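Local coordinates for tail lysozyme, putative (Geobacter sulfurreducens, PDB 2IA7), which is of unproven function but is probably a gp25-like baseplate wedge component of a phage-type tail, perhaps with lysozyme activity, at residues E32-S37 / I111-R116; N77-A82 / L93-S98. All blocks are in the same frame, centred on the assembly; numbering follows the deposited sequence.

Contact 1 of 2, residues E32-S37 / I111-R116; sequences EDIAES and IEYRVR
Ile34 reaches from helix 30-42 to two residues of strand 106-115, Tyr113 and Val115, and does so with two different branches. Its CG2 methyl, anti to the backbone N, approaches the tyrosine ring obliquely, 3.9 Å from Tyr113 CE1. The other branch, CG1-CD1, runs on to the end of the strand, where the terminal methyl rests against both arms of the valine, Ile34 CD1 lying 3.8 Å from Val115 CG1 and 3.9 Å from Val115 CG2. The isoleucine thus straddles the two strand residues whose CB atoms point to the helix. Ile90 of the adjacent strand touches both Ile34 and Tyr113, while Phe122 on the other neighbouring strand touches Val115.

The second kind of approach involves the phenol oxygen. With chi1 at 64°, CG of Tyr113 sits between its backbone N and carbonyl carbon, and the ring extends from the sheet to the helix surface. There Tyr113 OH lies 4.1 Å from Ala35 CB, a plain van der Waals approach at the small side chain next to Ile34. The tyrosine spans much of the separation between helix and strand, whose segment axes come no closer than 10.8 Å and run at 139° to each other.

No hydrogen bond or salt bridge joins the two segments. Charged residues of both turn to partners elsewhere in the chain, Asp33 to Arg89 and Arg114 to Glu91, each in a salt bridge. The helix is therefore held to the sheet here by van der Waals packing, almost all of it between carbon atoms, with no directional bond across it.

Contact 2 of 2, residues N77-A82 / L93-S98; sequences NEVKEA and LSVTAS
Helix 69-86 packs on one face of the three-stranded antiparallel sheet through Val95 of the edge strand 90-98, which meets Val79 and Lys80. The two valines cross at an angle, with Val79 CG1 3.8 Å from Val95 CG1. The other methyl of the strand valine lies against the aliphatic part of the lysine, Val95 CG2 being 3.8 Å from Lys80 CG. These two side chains run past each other in opposite directions. Beyond CG the lysine is fully extended, which carries its ammonium group past the valine to Asn77, one helical turn back. Lys80 NZ donates to Asn77 OD1 at 2.9 Å. The approach is fairly straight, with a C=O...N angle of 158° and the donor slightly out of the carbonyl plane. A water donates to Val95 O at 2.7 Å and has a weak, longer bond to the same ammonium. With an alanine here in place of Lys80, one flank of Val95 is likely to lose its cover and Asn77 OD1 its ammonium partner. Val79 also touches Leu42 of helix 30-42, whereas Val95 packs beside Ile109 of strand 106-115 and against Glu76, also of helix 69-86.

In the fold
Contacts 1 and 2 set two successive helices, 30-42 and 69-86, on adjacent strands of one antiparallel sheet; the centres of the two contacts lie about 13 Å apart. Along the chain, contact 2 is nested within the loop closed by contact 1. The strands are joined directly where Leu93 and Ser94 both face Glu112 in a classic beta bulge, and Leu93 also packs against the backbone at Tyr113 and Arg114. Both contacts are largely buried. Contact 1, on the central strand, is wholly van der Waals, with a tyrosine reaching across to the helix; contact 2, on an edge strand within this chain, combines a valine pair with a partly exposed lysine and a weak water-mediated link.

Contact 1 of 2, residues E32-S37 / I111-R116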
loop_
_atom_site.group_PDB
_atom_site.type_symbol
_atom_site.label_atom_id
_atom_site.label_comp_id
_atom_site.label_asym_id
_atom_site.label_seq_id
_atom_site.Cartn_x
_atom_site.Cartn_y
_atom_site.Cartn_z
ATOM N N GLU A 32 14.594 -5.712 -1.340
ATOM C CA GLU A 32 13.766 -6.006 -2.483
ATOM C C GLU A 32 12.601 -6.849 -2.072
ATOM O O GLU A 32 11.489 -6.630 -2.558
ATOM C CB GLU A 32 14.566 -6.720 -3.566
ATOM C CG GLU A 32 15.820 -5.911 -4.041
ATOM C CD GLU A 32 16.919 -6.769 -4.696
ATOM O OE1 GLU A 32 16.812 -6.967 -5.933
ATOM O OE2 GLU A 32 17.875 -7.225 -3.985
ATOM N N ASP A 33 12.793 -7.819 -1.196
ATOM C CA ASP A 33 11.665 -8.597 -0.660
ATOM C C ASP A 33 10.647 -7.721 0.077
ATOM O O ASP A 33 9.484 -7.982 -0.009
ATOM C CB ASP A 33 12.171 -9.675 0.274
ATOM C CG ASP A 33 11.089 -10.656 0.686
ATOM O OD1 ASP A 33 10.597 -11.404 -0.181
ATOM O OD2 ASP A 33 10.728 -10.719 1.864
ATOM N N ILE A 34 11.121 -6.708 0.812
ATOM C CA ILE A 34 10.259 -5.750 1.504
ATOM C C ILE A 34 9.426 -4.957 0.523
ATOM O O ILE A 34 8.216 -4.780 0.712
ATOM C CB ILE A 34 11.105 -4.834 2.400
ATOM C CG1 ILE A 34 11.568 -5.641 3.608
ATOM C CG2 ILE A 34 10.292 -3.593 2.848
ATOM C CD1 ILE A 34 12.635 -4.914 4.414
ATOM N N ALA A 35 10.054 -4.441 -0.544
ATOM C CA ALA A 35 9.310 -3.683 -1.551
ATOM C C ALA A 35 8.229 -4.543 -2.196
ATOM O O ALA A 35 7.074 -4.137 -2.302
ATOM C CB ALA A 35 10.242 -3.131 -2.606
ATOM N N GLU A 36 8.580 -5.791 -2.495
ATOM C CA GLU A 36 7.605 -6.733 -3.036
ATOM C C GLU A 36 6.475 -7.025 -2.048
ATOM O O GLU A 36 5.323 -7.081 -2.420
ATOM C CB GLU A 36 8.319 -8.005 -3.454
ATOM C CG GLU A 36 7.446 -8.989 -4.162
ATOM C CD GLU A 36 8.218 -10.234 -4.535
ATOM O OE1 GLU A 36 8.328 -11.113 -3.682
ATOM O OE2 GLU A 36 8.729 -10.300 -5.668
ATOM N N SER A 37 6.842 -7.230 -0.800
ATOM C CA SER A 37 5.878 -7.466 0.275
ATOM C C SER A 37 4.860 -6.308 0.423
ATOM O O SER A 37 3.651 -6.536 0.495
ATOM C CB SER A 37 6.588 -7.699 1.614
ATOM O OG SER A 37 5.621 -7.793 2.655
ATOM N N ILE A 111 4.955 6.393 -0.388
ATOM C CA ILE A 111 5.288 5.731 0.820
ATOM C C ILE A 111 6.794 5.853 1.061
ATOM O O ILE A 111 7.587 5.331 0.300
ATOM C CB ILE A 111 4.888 4.235 0.782
ATOM C CG1 ILE A 111 3.381 4.048 0.470
ATOM C CG2 ILE A 111 5.240 3.610 2.132
ATOM C CD1 ILE A 111 2.977 2.624 0.130
ATOM N N GLU A 112 7.139 6.517 2.156
ATOM C CA GLU A 112 8.554 6.638 2.571
ATOM C C GLU A 112 8.672 5.780 3.807
ATOM O O GLU A 112 7.822 5.831 4.705
ATOM C CB GLU A 112 8.969 8.087 2.885
ATOM C CG GLU A 112 8.780 9.070 1.787
ATOM C CD GLU A 112 9.228 10.491 2.168
ATOM O OE1 GLU A 112 10.302 10.623 2.846
ATOM O OE2 GLU A 112 8.477 11.446 1.797
ATOM N N TYR A 113 9.702 4.958 3.875
ATOM C CA TYR A 113 9.874 4.055 4.968
ATOM C C TYR A 113 11.347 3.787 5.249
ATOM O O TYR A 113 12.211 4.019 4.413
ATOM C CB TYR A 113 9.107 2.773 4.703
ATOM C CG TYR A 113 9.594 1.966 3.519
ATOM C CD1 TYR A 113 10.603 0.970 3.657
ATOM C CD2 TYR A 113 9.062 2.162 2.232
ATOM C CE1 TYR A 113 11.018 0.222 2.557
ATOM C CE2 TYR A 113 9.477 1.416 1.151
ATOM C CZ TYR A 113 10.430 0.419 1.310
ATOM O OH TYR A 113 10.854 -0.281 0.212
ATOM N N ARG A 114 11.590 3.335 6.464
ATOM C CA ARG A 114 12.927 2.951 6.975
ATOM C C ARG A 114 12.963 1.432 7.160
ATOM O O ARG A 114 12.060 0.831 7.745
ATOM C CB ARG A 114 13.191 3.646 8.323
ATOM C CG ARG A 114 14.526 3.332 8.934
ATOM C CD ARG A 114 14.713 4.111 10.236
ATOM N NE ARG A 114 13.793 3.639 11.241
ATOM C CZ ARG A 114 14.023 2.660 12.115
ATOM N NH1 ARG A 114 15.177 2.035 12.152
ATOM N NH2 ARG A 114 13.074 2.306 12.960
ATOM N N VAL A 115 13.954 0.763 6.571
ATOM C CA VAL A 115 14.198 -0.645 6.826
ATOM C C VAL A 115 14.926 -0.766 8.129
ATOM O O VAL A 115 15.992 -0.205 8.297
ATOM C CB VAL A 115 14.993 -1.301 5.675
ATOM C CG1 VAL A 115 15.348 -2.744 6.017
ATOM C CG2 VAL A 115 14.114 -1.283 4.400
ATOM N N ARG A 116 14.295 -1.424 9.087
ATOM C CA ARG A 116 14.791 -1.425 10.457
ATOM C C ARG A 116 16.154 -2.085 10.541
ATOM O O ARG A 116 17.017 -1.643 11.322
ATOM C CB ARG A 116 13.790 -2.128 11.416
ATOM C CG ARG A 116 12.480 -1.401 11.565
ATOM C CD ARG A 116 11.489 -2.258 12.372
ATOM N NE ARG A 116 10.139 -1.703 12.372
ATOM C CZ ARG A 116 9.759 -0.658 13.095
ATOM N NH1 ARG A 116 10.625 -0.057 13.898
ATOM N NH2 ARG A 116 8.519 -0.188 12.982
#

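Contact 2 of 2, residues N77-A82 / L93-S98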
loop_
_atom_site.group_PDB
_atom_site.type_symbol
_atom_site.label_atom_id
_atom_site.label_comp_id
_atom_site.label_asym_id
_atom_site.label_seq_id
_atom_site.Cartn_x
_atom_site.Cartn_y
_atom_site.Cartn_z
ATOM N N ASN A 77 -4.500 6.017 5.743
ATOM C CA ASN A 77 -4.398 5.353 7.015
ATOM C C ASN A 77 -4.770 3.875 6.904
ATOM O O ASN A 77 -4.197 3.051 7.620
ATOM C CB ASN A 77 -5.262 6.112 8.021
ATOM C CG ASN A 77 -4.700 7.507 8.318
ATOM O OD1 ASN A 77 -3.494 7.746 8.135
ATOM N ND2 ASN A 77 -5.555 8.434 8.766
ATOM N N GLU A 78 -5.566 3.521 5.905
ATOM C CA GLU A 78 -5.782 2.115 5.570
ATOM C C GLU A 78 -4.475 1.462 5.096
ATOM O O GLU A 78 -4.150 0.302 5.438
ATOM C CB GLU A 78 -6.840 1.953 4.491
ATOM C CG GLU A 78 -8.242 2.202 4.990
ATOM C CD GLU A 78 -8.912 0.968 5.478
ATOM O OE1 GLU A 78 -8.250 0.047 5.968
ATOM O OE2 GLU A 78 -10.133 0.942 5.378
ATOM N N VAL A 79 -3.690 2.192 4.303
ATOM C CA VAL A 79 -2.398 1.704 3.844
ATOM C C VAL A 79 -1.478 1.570 5.048
ATOM O O VAL A 79 -0.799 0.547 5.202
ATOM C CB VAL A 79 -1.843 2.673 2.823
ATOM C CG1 VAL A 79 -0.372 2.430 2.551
ATOM C CG2 VAL A 79 -2.699 2.628 1.521
ATOM N N LYS A 80 -1.455 2.571 5.922
ATOM C CA LYS A 80 -0.561 2.525 7.061
ATOM C C LYS A 80 -0.893 1.274 7.866
ATOM O O LYS A 80 0.004 0.512 8.271
ATOM C CB LYS A 80 -0.767 3.723 7.986
ATOM C CG LYS A 80 -0.210 5.038 7.458
ATOM C CD LYS A 80 -0.623 6.186 8.409
ATOM C CE LYS A 80 -0.339 7.546 7.807
ATOM N NZ LYS A 80 -0.774 8.586 8.776
ATOM N N GLU A 81 -2.174 1.101 8.211
ATOM C CA GLU A 81 -2.514 -0.008 9.092
ATOM C C GLU A 81 -2.158 -1.370 8.525
ATOM O O GLU A 81 -1.690 -2.248 9.241
ATOM C CB GLU A 81 -3.973 0.045 9.465
ATOM C CG GLU A 81 -4.358 1.194 10.348
ATOM C CD GLU A 81 -3.758 1.223 11.760
ATOM O OE1 GLU A 81 -3.007 0.341 12.253
ATOM O OE2 GLU A 81 -4.091 2.216 12.454
ATOM N N ALA A 82 -2.367 -1.555 7.247
ATOM C CA ALA A 82 -2.022 -2.805 6.579
ATOM C C ALA A 82 -0.538 -3.073 6.600
ATOM O O ALA A 82 -0.121 -4.210 6.850
ATOM C CB ALA A 82 -2.567 -2.796 5.162
ATOM N N LEU A 93 7.507 6.226 7.546
ATOM C CA LEU A 93 7.876 7.630 7.758
ATOM C C LEU A 93 6.830 8.599 7.188
ATOM O O LEU A 93 6.500 9.585 7.826
ATOM C CB LEU A 93 9.227 7.934 7.104
ATOM C CG LEU A 93 10.379 7.038 7.573
ATOM C CD1 LEU A 93 11.679 7.366 6.893
ATOM C CD2 LEU A 93 10.579 7.088 9.078
ATOM N N SER A 94 6.274 8.305 6.009
ATOM C CA SER A 94 5.290 9.174 5.353
ATOM C C SER A 94 4.432 8.263 4.496
ATOM O O SER A 94 4.958 7.440 3.761
ATOM C CB SER A 94 5.992 10.204 4.443
ATOM O OG SER A 94 5.036 11.168 4.056
ATOM N N VAL A 95 3.123 8.461 4.522
ATOM C CA VAL A 95 2.169 7.855 3.586
ATOM C C VAL A 95 1.271 8.980 3.078
ATOM O O VAL A 95 0.494 9.551 3.860
ATOM C CB VAL A 95 1.351 6.699 4.210
ATOM C CG1 VAL A 95 0.356 6.152 3.192
ATOM C CG2 VAL A 95 2.311 5.589 4.697
ATOM N N THR A 96 1.316 9.263 1.780
ATOM C CA THR A 96 0.491 10.329 1.172
ATOM C C THR A 96 -0.187 9.842 -0.089
ATOM O O THR A 96 0.454 9.281 -0.999
ATOM C CB THR A 96 1.402 11.521 0.733
ATOM O OG1 THR A 96 2.129 11.978 1.861
ATOM C CG2 THR A 96 0.596 12.688 0.095
ATOM N N ALA A 97 -1.486 10.068 -0.170
ATOM C CA ALA A 97 -2.274 9.745 -1.353
ATOM C C ALA A 97 -2.390 10.937 -2.248
ATOM O O ALA A 97 -3.112 11.874 -1.957
ATOM C CB ALA A 97 -3.675 9.241 -0.908
ATOM N N SER A 98 -1.689 10.908 -3.367
ATOM C CA SER A 98 -1.656 12.049 -4.257
ATOM C C SER A 98 -2.637 11.881 -5.410
ATOM O O SER A 98 -2.672 10.844 -6.027
ATOM C CB SER A 98 -0.263 12.189 -4.860
ATOM O OG SER A 98 -0.315 13.150 -5.903
HETATM O O HOH W 1 -0.426 10.581 6.147
#